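Glycoside Hydrolase Family 43_12 (Metagenome, PDB 7JVH) probably hydrolyses arabinose- or xylose-containing plant polysaccharides or oligosaccharides, using a five-bladed propeller domain joined to a C-terminal beta-sandwich. Local coordinates at residues 30-35 / 444-449; 249-254 / 345-350; 264-269 / 281-286; 511-516 / 530-535. All coordinates share one frame; numbering follows the deposited sequence.

Overall arrangement
From the N terminus, strand 28-37 first joins the sheet of the C-terminal sandwich: contact 1 pairs residues 30-35 with 444-449 and so closes a loop of 408 residues. Inside that loop runs the five-bladed propeller. There contact 2 (249-254 with 345-350) joins its fourth and fifth four-stranded sheets, and contact 3 (264-269 with 281-286), nested in contact 2, ties the exit of the fourth sheet back to its third strand. Contact 4 (511-516 with 530-535) follows in series and joins the ends of a hairpin. Strands 442-451 and 515-522 are neighbours, so contacts 1 and 4 touch; contacts 1 and 2 lie with centres about 47 Å apart.

Contact 1: residues 30-35 / 444-449; sequences FTNFTY and TAQTTL
Residues 30-35 and 444-449 pair as neighbouring antiparallel strands in a sheet of the C-terminal beta-sandwich, with a classic beta bulge where Thr31 and Asn32 both face Thr448. At the bulge Thr448 O takes Thr31 N at 2.7 Å and Asn32 N only weakly, at 3.5 Å. Asn32 O is gripped twice: Thr448 N donates at 3.1 Å, and Thr447 OG1 at 2.7 Å, approaching almost in line with the carbonyl. That hydroxyl reaches the strand partner because it lies opposite its own backbone N (chi1 -167°); it also sits at the edge of the Phe30 ring, 3.5 Å from CD2. Beyond the bulge, Thr34 and Gln446 exchange two regular backbone bonds. On the buried face the Phe30 ring lies alongside Leu449, while Phe33 has Gln446 O over one face near the rim, and its side chain touches Met563 and Val561 of strand 560-566. The other face is polar. Asn32 OD1 receives Thr34 OG1 on a lone pair at 2.9 Å and a water at 2.7 Å; the same water meets Gln446 NE2 and Thr448 OG1, both modelled short, and Thr448 OG1 also bonds Thr516 OG1. Asn32 ND2 continues to Asp387 and Ser385. With both ends of its amide engaged, Asn32 is fixed in rotation, and a water-linked polar network lies beside the bulge.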
loop_
_atom_site.group_PDB
_atom_site.type_symbol
_atom_site.label_atom_id
_atom_site.label_comp_id
_atom_site.label_asym_id
_atom_site.label_seq_id
_atom_site.Cartn_x
_atom_site.Cartn_y
_atom_site.Cartn_z
ATOM N N PHE A 30 11.737 -8.238 -21.196
ATOM C CA PHE A 30 11.169 -9.234 -20.294
ATOM C C PHE A 30 9.867 -9.725 -20.904
ATOM O O PHE A 30 8.906 -8.966 -21.008
ATOM C CB PHE A 30 10.940 -8.646 -18.909
ATOM C CG PHE A 30 12.201 -8.147 -18.244
ATOM C CD1 PHE A 30 12.689 -6.871 -18.513
ATOM C CD2 PHE A 30 12.898 -8.951 -17.361
ATOM C CE1 PHE A 30 13.848 -6.408 -17.913
ATOM C CE2 PHE A 30 14.067 -8.495 -16.762
ATOM C CZ PHE A 30 14.535 -7.218 -17.024
ATOM N N THR A 31 9.863 -10.996 -21.327
ATOM C CA THR A 31 8.770 -11.598 -22.079
ATOM C C THR A 31 7.697 -12.202 -21.162
ATOM O O THR A 31 6.585 -12.458 -21.609
ATOM C CB THR A 31 9.306 -12.690 -23.028
ATOM O OG1 THR A 31 8.301 -13.073 -23.955
ATOM C CG2 THR A 31 9.709 -13.916 -22.258
ATOM N N ASN A 32 8.062 -12.454 -19.898
ATOM C CA ASN A 32 7.166 -12.990 -18.881
ATOM C C ASN A 32 7.521 -12.541 -17.468
ATOM O O ASN A 32 8.692 -12.361 -17.139
ATOM C CB ASN A 32 7.183 -14.515 -18.888
ATOM C CG ASN A 32 6.309 -15.119 -17.796
ATOM O OD1 ASN A 32 6.803 -15.660 -16.805
ATOM N ND2 ASN A 32 5.001 -14.994 -17.960
ATOM N N PHE A 33 6.490 -12.375 -16.633
ATOM C CA PHE A 33 6.632 -12.409 -15.189
ATOM C C PHE A 33 5.527 -13.292 -14.607
ATOM O O PHE A 33 4.363 -13.138 -14.967
ATOM C CB PHE A 33 6.566 -11.002 -14.555
ATOM C CG PHE A 33 7.054 -10.976 -13.139
ATOM C CD1 PHE A 33 6.205 -11.238 -12.080
ATOM C CD2 PHE A 33 8.381 -10.710 -12.864
ATOM C CE1 PHE A 33 6.667 -11.222 -10.768
ATOM C CE2 PHE A 33 8.856 -10.675 -11.545
ATOM C CZ PHE A 33 7.993 -10.942 -10.501
ATOM N N THR A 34 5.906 -14.197 -13.704
ATOM C CA THR A 34 4.965 -15.063 -13.007
ATOM C C THR A 34 5.159 -14.904 -11.515
ATOM O O THR A 34 6.286 -14.971 -11.035
ATOM C CB THR A 34 5.135 -16.572 -13.396
ATOM O OG1 THR A 34 4.974 -16.713 -14.811
ATOM C CG2 THR A 34 4.124 -17.439 -12.705
ATOM N N TYR A 35 4.050 -14.682 -10.802
ATOM C CA TYR A 35 4.031 -14.580 -9.350
ATOM C C TYR A 35 3.016 -15.577 -8.794
ATOM O O TYR A 35 1.846 -15.563 -9.200
ATOM C CB TYR A 35 3.672 -13.150 -8.912
ATOM C CG TYR A 35 3.457 -12.992 -7.414
ATOM C CD1 TYR A 35 4.533 -12.822 -6.550
ATOM C CD2 TYR A 35 2.179 -13.012 -6.868
ATOM C CE1 TYR A 35 4.345 -12.687 -5.187
ATOM C CE2 TYR A 35 1.971 -12.877 -5.505
ATOM C CZ TYR A 35 3.054 -12.699 -4.665
ATOM O OH TYR A 35 2.850 -12.561 -3.304
ATOM N N THR A 444 6.802 -17.639 -4.794
ATOM C CA THR A 444 7.713 -18.110 -5.804
ATOM C C THR A 444 7.383 -17.271 -7.014
ATOM O O THR A 444 6.219 -17.098 -7.353
ATOM C CB THR A 444 7.514 -19.617 -6.124
ATOM O OG1 THR A 444 7.744 -20.388 -4.942
ATOM C CG2 THR A 444 8.467 -20.093 -7.211
ATOM N N ALA A 445 8.424 -16.725 -7.649
ATOM C CA ALA A 445 8.267 -15.868 -8.803
ATOM C C ALA A 445 9.379 -16.162 -9.774
ATOM O O ALA A 445 10.459 -16.615 -9.376
ATOM C CB ALA A 445 8.309 -14.410 -8.359
ATOM N N GLN A 446 9.108 -15.907 -11.054
ATOM C CA GLN A 446 10.131 -15.963 -12.075
ATOM C C GLN A 446 9.868 -14.985 -13.210
ATOM O O GLN A 446 8.731 -14.592 -13.450
ATOM C CB GLN A 446 10.220 -17.374 -12.634
ATOM C CG GLN A 446 8.884 -17.940 -13.058
ATOM C CD GLN A 446 9.034 -19.033 -14.078
ATOM O OE1 GLN A 446 8.912 -20.206 -13.758
ATOM N NE2 GLN A 446 9.298 -18.646 -15.317
ATOM N N THR A 447 10.939 -14.595 -13.902
ATOM C CA THR A 447 10.851 -13.733 -15.068
ATOM C C THR A 447 11.733 -14.303 -16.169
ATOM O O THR A 447 12.740 -14.956 -15.902
ATOM C CB THR A 447 11.249 -12.265 -14.730
ATOM O OG1 THR A 447 10.865 -11.410 -15.809
ATOM C CG2 THR A 447 12.755 -12.119 -14.468
ATOM N N THR A 448 11.330 -14.054 -17.414
ATOM C CA THR A 448 12.015 -14.540 -18.604
ATOM C C THR A 448 12.365 -13.331 -19.445
ATOM O O THR A 448 11.508 -12.484 -19.705
ATOM C CB THR A 448 11.128 -15.516 -19.404
ATOM O OG1 THR A 448 10.773 -16.602 -18.558
ATOM C CG2 THR A 448 11.848 -16.062 -20.609
ATOM N N LEU A 449 13.629 -13.257 -19.865
ATOM C CA LEU A 449 14.146 -12.066 -20.522
ATOM C C LEU A 449 15.077 -12.422 -21.662
ATOM O O LEU A 449 15.782 -13.425 -21.618
ATOM C CB LEU A 449 14.827 -11.096 -19.523
ATOM C CG LEU A 449 16.218 -11.430 -18.971
ATOM C CD1 LEU A 449 17.081 -10.206 -18.766
ATOM C CD2 LEU A 449 16.086 -12.199 -17.670
HETATM O O HOH W 1 9.340 -16.430 -16.518
#

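Contact 2: residues 249-254 / 345-350; sequences TYYLMC and GTWPVF
Met253, a selenomethionine, meets Pro348 and Phe350, and Tyr251 meets Thr346 and Trp347. The methyl CE of Met253 rests 3.4 Å from Pro348 CG, the two side chains sliding past each other in opposite directions. Its SE lies beside the Phe350 ring, 5.4 Å from the centroid and 87° off the normal, a Met-aromatic contact made at the ring edge through CE1. The Met253 chain leaves extended and bends only at its last torsion (chi3 -82°), which turns the methyl onto the proline. Two residues earlier, Tyr251 OH donates to Thr346 O; the modelled 2.4 Å is very short, so its exact length is doubtful. Trp347 CE3 touches the edge of the tyrosine ring, 4.2 Å from CE1. In the propeller this is packing between two blades: strand 249-255 belongs to the fourth four-stranded sheet, while 345-350 leads into strand 349-350 at the outer border of the fifth. Behind the first shell, Trp343 meets the Tyr251 ring edge-to-face and its NE1 shares Thr346 O. Trp347 stacks on Trp280, and Leu307 of strand 300-308 touches Met253, Pro348 and Phe350 alike.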
loop_
_atom_site.group_PDB
_atom_site.type_symbol
_atom_site.label_atom_id
_atom_site.label_comp_id
_atom_site.label_asym_id
_atom_site.label_seq_id
_atom_site.Cartn_x
_atom_site.Cartn_y
_atom_site.Cartn_z
ATOM N N THR A 249 -26.828 12.636 15.121
ATOM C CA THR A 249 -25.635 12.652 15.966
ATOM C C THR A 249 -24.369 12.587 15.111
ATOM O O THR A 249 -24.339 11.888 14.099
ATOM C CB THR A 249 -25.653 11.453 16.935
ATOM O OG1 THR A 249 -26.810 11.529 17.774
ATOM C CG2 THR A 249 -24.417 11.412 17.810
ATOM N N TYR A 250 -23.326 13.314 15.528
ATOM C CA TYR A 250 -22.014 13.297 14.870
ATOM C C TYR A 250 -21.124 12.264 15.529
ATOM O O TYR A 250 -21.157 12.081 16.744
ATOM C CB TYR A 250 -21.346 14.689 14.911
ATOM C CG TYR A 250 -22.119 15.733 14.136
ATOM C CD1 TYR A 250 -21.870 15.945 12.791
ATOM C CD2 TYR A 250 -23.136 16.463 14.740
ATOM C CE1 TYR A 250 -22.595 16.877 12.067
ATOM C CE2 TYR A 250 -23.886 17.375 14.019
ATOM C CZ TYR A 250 -23.595 17.592 12.688
ATOM O OH TYR A 250 -24.314 18.512 11.961
ATOM N N TYR A 251 -20.322 11.585 14.705
ATOM C CA TYR A 251 -19.427 10.519 15.143
ATOM C C TYR A 251 -18.045 10.785 14.620
ATOM O O TYR A 251 -17.875 11.081 13.446
ATOM C CB TYR A 251 -19.942 9.175 14.636
ATOM C CG TYR A 251 -21.195 8.726 15.356
ATOM C CD1 TYR A 251 -21.106 7.958 16.506
ATOM C CD2 TYR A 251 -22.462 9.089 14.901
ATOM C CE1 TYR A 251 -22.236 7.540 17.186
ATOM C CE2 TYR A 251 -23.601 8.696 15.578
ATOM C CZ TYR A 251 -23.481 7.913 16.724
ATOM O OH TYR A 251 -24.606 7.511 17.410
ATOM N N LEU A 252 -17.058 10.690 15.512
ATOM C CA LEU A 252 -15.648 10.796 15.165
ATOM C C LEU A 252 -15.011 9.452 15.470
ATOM O O LEU A 252 -15.010 9.013 16.619
ATOM C CB LEU A 252 -14.953 11.914 15.969
ATOM C CG LEU A 252 -13.421 11.969 15.899
ATOM C CD1 LEU A 252 -12.958 12.344 14.503
ATOM C CD2 LEU A 252 -12.882 12.949 16.929
HETATM N N MSE A 253 -14.477 8.811 14.426
HETATM C CA MSE A 253 -13.750 7.557 14.581
HETATM C C MSE A 253 -12.277 7.796 14.255
HETATM O O MSE A 253 -11.957 8.373 13.217
HETATM C CB MSE A 253 -14.340 6.469 13.677
HETATM C CG MSE A 253 -13.871 5.073 14.032
HETATM SE SE MSE A 253 -14.659 3.685 12.896
HETATM C CE MSE A 253 -16.376 3.403 13.701
ATOM N N CYS A 254 -11.394 7.341 15.150
ATOM C CA CYS A 254 -9.964 7.557 15.000
ATOM C C CYS A 254 -9.189 6.294 15.289
ATOM O O CYS A 254 -9.642 5.450 16.056
ATOM C CB CYS A 254 -9.492 8.638 15.984
ATOM S SG CYS A 254 -10.354 10.214 15.858
ATOM N N GLY A 345 -27.550 0.321 16.904
ATOM C CA GLY A 345 -27.654 1.100 18.126
ATOM C C GLY A 345 -26.873 2.403 18.033
ATOM O O GLY A 345 -26.457 2.818 16.950
ATOM N N THR A 346 -26.689 3.054 19.184
ATOM C CA THR A 346 -25.946 4.317 19.288
ATOM C C THR A 346 -24.554 4.249 18.636
ATOM O O THR A 346 -24.184 5.150 17.895
ATOM C CB THR A 346 -25.785 4.730 20.768
ATOM O OG1 THR A 346 -27.079 4.802 21.388
ATOM C CG2 THR A 346 -25.080 6.072 20.893
ATOM N N TRP A 347 -23.809 3.169 18.912
ATOM C CA TRP A 347 -22.406 3.037 18.516
ATOM C C TRP A 347 -22.095 1.896 17.550
ATOM O O TRP A 347 -22.704 0.831 17.617
ATOM C CB TRP A 347 -21.543 2.794 19.745
ATOM C CG TRP A 347 -21.692 3.783 20.857
ATOM C CD1 TRP A 347 -22.460 3.652 21.959
ATOM C CD2 TRP A 347 -20.986 5.023 20.991
ATOM N NE1 TRP A 347 -22.297 4.748 22.775
ATOM C CE2 TRP A 347 -21.396 5.604 22.202
ATOM C CE3 TRP A 347 -20.047 5.698 20.197
ATOM C CZ2 TRP A 347 -20.915 6.833 22.643
ATOM C CZ3 TRP A 347 -19.563 6.926 20.640
ATOM C CH2 TRP A 347 -20.001 7.479 21.849
ATOM N N PRO A 348 -21.088 2.065 16.664
ATOM C CA PRO A 348 -20.666 0.996 15.755
ATOM C C PRO A 348 -19.840 -0.072 16.454
ATOM O O PRO A 348 -18.917 0.255 17.197
ATOM C CB PRO A 348 -19.784 1.743 14.750
ATOM C CG PRO A 348 -19.217 2.875 15.524
ATOM C CD PRO A 348 -20.301 3.299 16.492
ATOM N N VAL A 349 -20.182 -1.341 16.199
ATOM C CA VAL A 349 -19.474 -2.501 16.709
ATOM C C VAL A 349 -18.883 -3.202 15.496
ATOM O O VAL A 349 -19.605 -3.529 14.561
ATOM C CB VAL A 349 -20.440 -3.486 17.392
ATOM C CG1 VAL A 349 -19.771 -4.831 17.668
ATOM C CG2 VAL A 349 -21.016 -2.882 18.667
ATOM N N PHE A 350 -17.584 -3.489 15.579
ATOM C CA PHE A 350 -16.861 -4.278 14.552
ATOM C C PHE A 350 -17.108 -5.735 14.922
ATOM O O PHE A 350 -16.631 -6.129 15.969
ATOM C CB PHE A 350 -15.362 -3.971 14.604
ATOM C CG PHE A 350 -14.925 -2.820 13.740
ATOM C CD1 PHE A 350 -15.069 -1.518 14.169
ATOM C CD2 PHE A 350 -14.387 -3.035 12.489
ATOM C CE1 PHE A 350 -14.691 -0.462 13.366
ATOM C CE2 PHE A 350 -14.011 -1.977 11.685
ATOM C CZ PHE A 350 -14.161 -0.692 12.127
#

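Contact 3: residues 264-269 / 281-286; sequences SEVIFK and NNNPIL
Two unusual settings bring Asn283 against Val266 and Ile267: a chi1 of -99°, away from the staggered positions, and a cis peptide to Pro284 that bends the chain just after it. The Asn283 side chain crosses those of Val266 and Ile267 at about a right angle, and its amide engages Ile267 at both ends. Asn283 OD1 accepts from Ile267 N at 3.1 Å, the donor tilted out of the carbonyl plane. Asn283 ND2 gives a straighter bond (161°) to a lone pair of Ile267 O at 3.0 Å, almost within its own amide plane, and a weak one to Trp280 O. Past Pro284, where Pro284 CB presses to 3.2 Å from Glu265 O, the loop turns into a single antiparallel bridge. Ile285 N donates to Glu265 O at 2.9 Å and Glu265 N to Leu286 O at 3.0 Å, with Ile285 and Leu286 both facing Glu265 in a classic beta bulge. Ile285 CD1 packs 4.0 Å from Ile267 CB, and Glu265 CB lies against Leu286 CB. The segment 281-286 thus leaves strand 278-279, an outermost strand of the fourth propeller blade, and stays along strand 265-270; Glu265 OE1 goes on to Ala305 N in the next blade. Chemically, the asparagine amide acts like a peptide group toward Ile267, accepting from its N and donating to its O, next to the backbone bond of Ile267 with Trp280.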
loop_
_atom_site.group_PDB
_atom_site.type_symbol
_atom_site.label_atom_id
_atom_site.label_comp_id
_atom_site.label_asym_id
_atom_site.label_seq_id
_atom_site.Cartn_x
_atom_site.Cartn_y
_atom_site.Cartn_z
ATOM N N SER A 264 -5.246 0.376 17.238
ATOM C CA SER A 264 -6.644 0.170 17.614
ATOM C C SER A 264 -7.478 1.224 16.930
ATOM O O SER A 264 -6.945 2.123 16.305
ATOM C CB SER A 264 -6.827 0.306 19.121
ATOM O OG SER A 264 -6.817 1.665 19.437
ATOM N N GLU A 265 -8.797 1.110 17.054
ATOM C CA GLU A 265 -9.723 2.126 16.590
ATOM C C GLU A 265 -10.684 2.430 17.722
ATOM O O GLU A 265 -11.151 1.522 18.404
ATOM C CB GLU A 265 -10.489 1.666 15.365
ATOM C CG GLU A 265 -11.151 2.813 14.619
ATOM C CD GLU A 265 -10.222 3.543 13.676
ATOM O OE1 GLU A 265 -9.029 3.145 13.538
ATOM O OE2 GLU A 265 -10.696 4.504 13.051
ATOM N N VAL A 266 -10.961 3.726 17.905
ATOM C CA VAL A 266 -11.774 4.239 18.979
ATOM C C VAL A 266 -12.871 5.099 18.360
ATOM O O VAL A 266 -12.779 5.460 17.186
ATOM C CB VAL A 266 -10.934 5.027 19.993
ATOM C CG1 VAL A 266 -9.838 4.152 20.560
ATOM C CG2 VAL A 266 -10.336 6.279 19.366
ATOM N N ILE A 267 -13.905 5.410 19.151
ATOM C CA ILE A 267 -15.098 6.080 18.646
ATOM C C ILE A 267 -15.631 7.099 19.667
ATOM O O ILE A 267 -15.721 6.802 20.870
ATOM C CB ILE A 267 -16.213 5.066 18.298
ATOM C CG1 ILE A 267 -17.376 5.750 17.565
ATOM C CG2 ILE A 267 -16.727 4.360 19.552
ATOM C CD1 ILE A 267 -17.090 6.092 16.118
ATOM N N PHE A 268 -15.989 8.283 19.151
ATOM C CA PHE A 268 -16.493 9.418 19.904
ATOM C C PHE A 268 -17.805 9.847 19.269
ATOM O O PHE A 268 -17.998 9.647 18.067
ATOM C CB PHE A 268 -15.535 10.610 19.762
ATOM C CG PHE A 268 -14.167 10.388 20.345
ATOM C CD1 PHE A 268 -13.151 9.811 19.591
ATOM C CD2 PHE A 268 -13.887 10.784 21.650
ATOM C CE1 PHE A 268 -11.901 9.621 20.130
ATOM C CE2 PHE A 268 -12.623 10.584 22.189
ATOM C CZ PHE A 268 -11.627 10.014 21.422
ATOM N N LYS A 269 -18.685 10.477 20.053
ATOM C CA LYS A 269 -19.885 11.116 19.504
ATOM C C LYS A 269 -20.142 12.524 20.076
ATOM O O LYS A 269 -19.662 12.858 21.161
ATOM C CB LYS A 269 -21.114 10.210 19.685
ATOM C CG LYS A 269 -21.754 10.236 21.063
ATOM C CD LYS A 269 -22.902 9.237 21.165
ATOM C CE LYS A 269 -23.504 9.217 22.561
ATOM N NZ LYS A 269 -24.587 10.238 22.732
ATOM N N ASN A 281 -17.765 4.703 26.479
ATOM C CA ASN A 281 -17.130 3.984 27.565
ATOM C C ASN A 281 -16.462 2.703 27.048
ATOM O O ASN A 281 -15.387 2.328 27.519
ATOM C CB ASN A 281 -18.118 3.649 28.650
ATOM C CG ASN A 281 -17.507 2.789 29.739
ATOM O OD1 ASN A 281 -16.462 3.133 30.284
ATOM N ND2 ASN A 281 -18.145 1.643 30.050
ATOM N N ASN A 282 -17.126 2.029 26.092
ATOM C CA ASN A 282 -16.579 0.865 25.399
ATOM C C ASN A 282 -15.606 1.335 24.347
ATOM O O ASN A 282 -16.002 1.789 23.268
ATOM C CB ASN A 282 -17.688 0.048 24.739
ATOM C CG ASN A 282 -17.175 -1.211 24.055
ATOM O OD1 ASN A 282 -17.073 -2.258 24.681
ATOM N ND2 ASN A 282 -16.891 -1.117 22.769
ATOM N N ASN A 283 -14.315 1.244 24.671
ATOM C CA ASN A 283 -13.264 1.571 23.721
ATOM C C ASN A 283 -12.005 0.812 24.119
ATOM O O ASN A 283 -11.775 0.588 25.305
ATOM C CB ASN A 283 -13.024 3.093 23.685
ATOM C CG ASN A 283 -13.724 3.771 22.521
ATOM O OD1 ASN A 283 -13.582 3.345 21.374
ATOM N ND2 ASN A 283 -14.491 4.819 22.810
ATOM N N PRO A 284 -11.175 0.345 23.163
ATOM C CA PRO A 284 -11.444 0.502 21.730
ATOM C C PRO A 284 -12.534 -0.453 21.169
ATOM O O PRO A 284 -13.018 -1.326 21.894
ATOM C CB PRO A 284 -10.099 0.147 21.104
ATOM C CG PRO A 284 -9.499 -0.830 22.063
ATOM C CD PRO A 284 -9.940 -0.397 23.438
ATOM N N ILE A 285 -12.910 -0.245 19.898
ATOM C CA ILE A 285 -13.881 -1.069 19.192
ATOM C C ILE A 285 -13.253 -2.004 18.139
ATOM O O ILE A 285 -13.964 -2.809 17.517
ATOM C CB ILE A 285 -14.973 -0.240 18.506
ATOM C CG1 ILE A 285 -14.371 0.843 17.600
ATOM C CG2 ILE A 285 -15.909 0.366 19.554
ATOM C CD1 ILE A 285 -15.359 1.509 16.671
ATOM N N LEU A 286 -11.927 -1.902 17.985
ATOM C CA LEU A 286 -11.169 -2.725 17.008
ATOM C C LEU A 286 -9.685 -2.813 17.367
ATOM O O LEU A 286 -9.006 -1.836 17.193
ATOM C CB LEU A 286 -11.299 -2.094 15.628
ATOM C CG LEU A 286 -10.500 -2.806 14.548
ATOM C CD1 LEU A 286 -11.175 -4.100 14.175
ATOM C CD2 LEU A 286 -10.355 -1.940 13.323
#

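Contact 4: residues 511-516 / 530-535; sequences LKTPIT and YTLNGE
Ile515 and Leu532 lie where strands 515-522 and 525-531 of a beta hairpin part at their open ends, within a sheet of the C-terminal sandwich domain, between strands 442-451 and 536-544. Backbone hydrogen bonds form the last rung: Thr516 and Thr531 are an antiparallel hydrogen-bonded pair, Thr531 N giving 2.9 Å to Thr516 O and Thr516 N a longer 3.3 Å to Thr531 O. Tyr530 CA adds a CA-H...O contact to the same Thr516 oxygen. The two threonine side chains stand on one face of the sheet, where Thr516 OG1 is bonded to Thr448 of the neighbouring strand. Apolar and van der Waals contacts take over beyond that rung and converge on the two methyls of Leu532. CD1 sits 3.7 Å from Ile515 CG1 and 4.0 Å from Thr513 OG1, and CD2 lies 3.7 Å from Leu511 CD1 and 3.9 Å from Ile515 CD1, so the leucine fills the angle between the incoming loop and the strand, with Ile508 also against it. Its torsions are off the staggered values (chi1 -142°, chi2 20°), which swings the isopropyl end back across to residues 511-516 although its CB does not point at them. Ile515 in turn packs on Leu449, linking the hairpin to strand 442-451. Among the polar contacts of the loop, Leu511 N bonds Gln482, and the Thr513 hydroxyl lies between its own backbone N and carbonyl carbon (chi1 85°), from where OG1 donates to Pro514 O at 2.8 Å.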
loop_
_atom_site.group_PDB
_atom_site.type_symbol
_atom_site.label_atom_id
_atom_site.label_comp_id
_atom_site.label_asym_id
_atom_site.label_seq_id
_atom_site.Cartn_x
_atom_site.Cartn_y
_atom_site.Cartn_z
ATOM N N LEU A 511 25.186 -15.791 -24.090
ATOM C CA LEU A 511 23.737 -15.894 -24.107
ATOM C C LEU A 511 23.161 -15.705 -25.523
ATOM O O LEU A 511 23.118 -14.592 -26.037
ATOM C CB LEU A 511 23.124 -14.903 -23.116
ATOM C CG LEU A 511 21.757 -15.275 -22.570
ATOM C CD1 LEU A 511 21.815 -16.558 -21.757
ATOM C CD2 LEU A 511 21.234 -14.121 -21.715
ATOM N N LYS A 512 22.795 -16.821 -26.166
ATOM C CA LYS A 512 22.182 -16.831 -27.499
ATOM C C LYS A 512 20.709 -17.253 -27.452
ATOM O O LYS A 512 20.108 -17.496 -28.507
ATOM C CB LYS A 512 22.952 -17.769 -28.439
ATOM C CG LYS A 512 24.424 -17.449 -28.605
ATOM C CD LYS A 512 25.064 -18.302 -29.669
ATOM C CE LYS A 512 26.524 -17.887 -29.826
ATOM N NZ LYS A 512 27.286 -18.852 -30.683
ATOM N N THR A 513 20.133 -17.343 -26.245
ATOM C CA THR A 513 18.713 -17.655 -26.067
ATOM C C THR A 513 18.156 -16.846 -24.904
ATOM O O THR A 513 18.920 -16.319 -24.103
ATOM C CB THR A 513 18.464 -19.148 -25.734
ATOM O OG1 THR A 513 18.610 -19.355 -24.326
ATOM C CG2 THR A 513 19.437 -20.068 -26.473
ATOM N N PRO A 514 16.814 -16.748 -24.749
ATOM C CA PRO A 514 16.231 -16.131 -23.553
ATOM C C PRO A 514 16.677 -16.885 -22.301
ATOM O O PRO A 514 17.053 -18.070 -22.388
ATOM C CB PRO A 514 14.712 -16.303 -23.787
ATOM C CG PRO A 514 14.560 -16.475 -25.253
ATOM C CD PRO A 514 15.790 -17.202 -25.707
ATOM N N ILE A 515 16.626 -16.209 -21.155
ATOM C CA ILE A 515 16.966 -16.810 -19.870
ATOM C C ILE A 515 15.852 -16.514 -18.870
ATOM O O ILE A 515 15.216 -15.457 -18.941
ATOM C CB ILE A 515 18.333 -16.299 -19.354
ATOM C CG1 ILE A 515 18.759 -17.048 -18.082
ATOM C CG2 ILE A 515 18.308 -14.793 -19.097
ATOM C CD1 ILE A 515 20.163 -16.698 -17.633
ATOM N N THR A 516 15.610 -17.457 -17.955
ATOM C CA THR A 516 14.620 -17.268 -16.906
ATOM C C THR A 516 15.346 -17.131 -15.571
ATOM O O THR A 516 16.256 -17.921 -15.278
ATOM C CB THR A 516 13.568 -18.420 -16.875
ATOM O OG1 THR A 516 12.647 -18.248 -17.950
ATOM C CG2 THR A 516 12.782 -18.423 -15.581
ATOM N N TYR A 530 18.444 -19.583 -11.616
ATOM C CA TYR A 530 18.362 -19.284 -13.033
ATOM C C TYR A 530 18.142 -20.579 -13.788
ATOM O O TYR A 530 18.563 -21.643 -13.336
ATOM C CB TYR A 530 19.627 -18.576 -13.521
ATOM C CG TYR A 530 20.901 -19.394 -13.465
ATOM C CD1 TYR A 530 21.507 -19.690 -12.254
ATOM C CD2 TYR A 530 21.514 -19.849 -14.639
ATOM C CE1 TYR A 530 22.674 -20.424 -12.202
ATOM C CE2 TYR A 530 22.696 -20.568 -14.608
ATOM C CZ TYR A 530 23.270 -20.859 -13.390
ATOM O OH TYR A 530 24.419 -21.594 -13.339
ATOM N N THR A 531 17.451 -20.487 -14.931
ATOM C CA THR A 531 17.100 -21.643 -15.738
ATOM C C THR A 531 17.470 -21.332 -17.178
ATOM O O THR A 531 16.852 -20.466 -17.815
ATOM C CB THR A 531 15.604 -21.982 -15.645
ATOM O OG1 THR A 531 15.240 -22.181 -14.269
ATOM C CG2 THR A 531 15.290 -23.246 -16.502
ATOM N N LEU A 532 18.526 -21.995 -17.661
ATOM C CA LEU A 532 19.034 -21.785 -18.999
ATOM C C LEU A 532 18.698 -23.056 -19.776
ATOM O O LEU A 532 17.739 -23.742 -19.447
ATOM C CB LEU A 532 20.546 -21.428 -18.978
ATOM C CG LEU A 532 20.992 -20.383 -20.011
ATOM C CD1 LEU A 532 19.816 -19.564 -20.522
ATOM C CD2 LEU A 532 22.096 -19.480 -19.471
ATOM N N ASN A 533 19.474 -23.349 -20.827
ATOM C CA ASN A 533 19.192 -24.431 -21.785
ATOM C C ASN A 533 18.668 -25.724 -21.134
ATOM O O ASN A 533 19.347 -26.759 -21.083
ATOM C CB ASN A 533 20.420 -24.687 -22.678
ATOM C CG ASN A 533 21.729 -24.483 -21.939
ATOM O OD1 ASN A 533 21.940 -25.060 -20.872
ATOM N ND2 ASN A 533 22.608 -23.638 -22.486
ATOM N N GLY A 534 17.423 -25.635 -20.643
ATOM C CA GLY A 534 16.698 -26.734 -20.038
ATOM C C GLY A 534 16.609 -26.649 -18.518
ATOM O O GLY A 534 15.519 -26.598 -17.929
ATOM N N GLU A 535 17.791 -26.630 -17.888
ATOM C CA GLU A 535 17.997 -26.988 -16.483
ATOM C C GLU A 535 18.001 -25.787 -15.523
ATOM O O GLU A 535 18.464 -24.687 -15.871
ATOM C CB GLU A 535 19.318 -27.749 -16.387
ATOM C CG GLU A 535 19.648 -28.391 -15.060
ATOM C CD GLU A 535 21.113 -28.835 -14.988
ATOM O OE1 GLU A 535 21.847 -28.873 -16.016
ATOM O OE2 GLU A 535 21.537 -29.155 -13.861
#